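Pyoverdine biosynthesis protein PvcB (Pseudomonas aeruginosa, PDB 4YLM) catalyses the iron- and 2-oxoglutarate-dependent oxidation of tyrosine isonitrile in the biosynthesis of paerucumarin. Local coordinates at residues A[57-62]-A[248-253]. Sequence-based numbering, arbitrary orientation.
Sequences LLLLRG and SDDLVI
Strands 57-60 and 251-253 run antiparallel, their axes 4.8 Å apart at closest, with Leu58 facing Ile253 and Leu60 facing Leu251 as hydrogen-bonded pairs around the non-hydrogen-bonded pair Leu59 and Val252. Each hydrogen-bonded pair is joined in both directions, the shortest bond being Leu60 N to Leu251 O at 2.8 Å. On the face carrying Leu58 and Leu60, CD1 of Leu58 and of Leu60 both approach CD1 of Ile253, and Leu60 CB rests on Leu251 CB. On the other face, Leu57 CD1 meets Val252 CG1 at 3.6 Å, while Leu59 CD1 reaches Val252 CG2 and the carboxylate carbon of Asp250. Just past the strand end, Arg61 grips Asp250 side-on: NE bonds OD1 at 3.0 Å and NH2 bonds OD2 at 2.8 Å, with the two flat groups only 17° from coplanar. A bend at chi3 (-77°) turns the guanidinium along the carboxylate, and Leu59 CD2 sits over the centre of one guanidinium face. OD2 also accepts from Arg247 N and His244 NE2, which together with the two-point grip of Arg61 should hold the carboxylate in its rotation. One water bridges Leu60 O and Asp249 O; a second links Gly62 N, Ser248 O and Asp250 OD1. The pair belongs to the main sheet of this TauD-family, cupin-type fold: strand 29-33 flanks 57-60 in parallel, strand 120-131 flanks 251-255, helix 45-55 packs on Leu58 and Ile253, and strand 241-244 lies against Leu57, Leu59 and Val252.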
loop_
_atom_site.group_PDB
_atom_site.type_symbol
_atom_site.label_atom_id
_atom_site.label_comp_id
_atom_site.label_asym_id
_atom_site.label_seq_id
_atom_site.Cartn_x
_atom_site.Cartn_y
_atom_site.Cartn_z
ATOM N N LEU A 57 -7.879 14.256 3.982
ATOM C CA LEU A 57 -8.994 14.096 4.907
ATOM C C LEU A 57 -9.857 12.923 4.468
ATOM O O LEU A 57 -10.427 12.941 3.378
ATOM C CB LEU A 57 -9.850 15.383 4.959
ATOM C CG LEU A 57 -10.978 15.415 6.001
ATOM C CD1 LEU A 57 -10.431 15.244 7.422
ATOM C CD2 LEU A 57 -11.809 16.713 5.912
ATOM N N LEU A 58 -9.946 11.887 5.300
ATOM C CA LEU A 58 -10.801 10.752 4.979
ATOM C C LEU A 58 -12.026 10.752 5.883
ATOM O O LEU A 58 -11.918 10.979 7.091
ATOM C CB LEU A 58 -10.057 9.423 5.172
ATOM C CG LEU A 58 -8.658 9.289 4.569
ATOM C CD1 LEU A 58 -8.133 7.858 4.798
ATOM C CD2 LEU A 58 -8.680 9.614 3.078
ATOM N N LEU A 59 -13.186 10.483 5.296
ATOM C CA LEU A 59 -14.402 10.305 6.066
ATOM C C LEU A 59 -14.868 8.884 5.824
ATOM O O LEU A 59 -15.241 8.544 4.712
ATOM C CB LEU A 59 -15.477 11.310 5.622
ATOM C CG LEU A 59 -16.914 11.040 6.088
ATOM C CD1 LEU A 59 -16.976 10.942 7.614
ATOM C CD2 LEU A 59 -17.900 12.119 5.553
ATOM N N LEU A 60 -14.768 8.032 6.840
ATOM C CA LEU A 60 -15.340 6.690 6.755
ATOM C C LEU A 60 -16.712 6.748 7.407
ATOM O O LEU A 60 -16.828 6.996 8.615
ATOM C CB LEU A 60 -14.468 5.659 7.474
ATOM C CG LEU A 60 -13.131 5.323 6.803
ATOM C CD1 LEU A 60 -12.140 6.446 6.969
ATOM C CD2 LEU A 60 -12.573 4.028 7.406
ATOM N N ARG A 61 -17.751 6.518 6.610
ATOM C CA ARG A 61 -19.120 6.739 7.073
ATOM C C ARG A 61 -19.988 5.530 6.820
ATOM O O ARG A 61 -19.999 4.974 5.720
ATOM C CB ARG A 61 -19.717 7.989 6.392
ATOM C CG ARG A 61 -21.206 8.230 6.685
ATOM C CD ARG A 61 -21.610 9.677 6.352
ATOM N NE ARG A 61 -21.164 10.623 7.369
ATOM C CZ ARG A 61 -21.433 11.928 7.356
ATOM N NH1 ARG A 61 -22.131 12.461 6.356
ATOM N NH2 ARG A 61 -20.992 12.702 8.340
ATOM N N GLY A 62 -20.714 5.111 7.848
ATOM C CA GLY A 62 -21.638 4.005 7.716
ATOM C C GLY A 62 -21.008 2.674 8.103
ATOM O O GLY A 62 -21.609 1.616 7.907
ATOM N N SER A 248 -23.080 9.763 13.907
ATOM C CA SER A 248 -22.697 8.655 14.773
ATOM C C SER A 248 -21.859 7.603 14.036
ATOM O O SER A 248 -22.245 7.100 12.976
ATOM C CB SER A 248 -23.950 8.015 15.389
ATOM O OG SER A 248 -24.658 8.964 16.180
ATOM N N ASP A 249 -20.701 7.297 14.614
ATOM C CA ASP A 249 -19.786 6.272 14.104
ATOM C C ASP A 249 -18.963 6.683 12.881
ATOM O O ASP A 249 -18.276 5.850 12.294
ATOM C CB ASP A 249 -20.498 4.942 13.882
ATOM C CG ASP A 249 -20.722 4.176 15.193
ATOM O OD1 ASP A 249 -19.890 4.288 16.134
ATOM O OD2 ASP A 249 -21.744 3.474 15.279
ATOM N N ASP A 250 -19.020 7.958 12.509
ATOM C CA ASP A 250 -18.053 8.493 11.557
ATOM C C ASP A 250 -16.667 8.186 12.102
ATOM O O ASP A 250 -16.424 8.286 13.312
ATOM C CB ASP A 250 -18.137 10.015 11.452
ATOM C CG ASP A 250 -19.232 10.497 10.527
ATOM O OD1 ASP A 250 -19.857 9.661 9.848
ATOM O OD2 ASP A 250 -19.456 11.735 10.487
ATOM N N LEU A 251 -15.745 7.840 11.215
ATOM C CA LEU A 251 -14.339 7.821 11.588
ATOM C C LEU A 251 -13.643 8.753 10.618
ATOM O O LEU A 251 -13.749 8.575 9.409
ATOM C CB LEU A 251 -13.755 6.400 11.494
ATOM C CG LEU A 251 -12.304 6.290 12.007
ATOM C CD1 LEU A 251 -12.282 6.326 13.538
ATOM C CD2 LEU A 251 -11.635 5.022 11.513
ATOM N N VAL A 252 -12.961 9.761 11.147
ATOM C CA VAL A 252 -12.308 10.753 10.324
ATOM C C VAL A 252 -10.815 10.696 10.598
ATOM O O VAL A 252 -10.380 10.626 11.752
ATOM C CB VAL A 252 -12.863 12.182 10.601
ATOM C CG1 VAL A 252 -11.958 13.261 10.002
ATOM C CG2 VAL A 252 -14.303 12.299 10.084
ATOM N N ILE A 253 -10.036 10.698 9.527
ATOM C CA ILE A 253 -8.590 10.692 9.646
ATOM C C ILE A 253 -8.092 11.904 8.892
ATOM O O ILE A 253 -8.317 12.005 7.696
ATOM C CB ILE A 253 -7.997 9.422 9.001
ATOM C CG1 ILE A 253 -8.560 8.166 9.688
ATOM C CG2 ILE A 253 -6.473 9.470 9.070
ATOM C CD1 ILE A 253 -8.270 6.865 8.907
HETATM O O HOH W 1 -18.170 4.949 9.833
HETATM O O HOH W 2 -21.201 7.262 10.103
#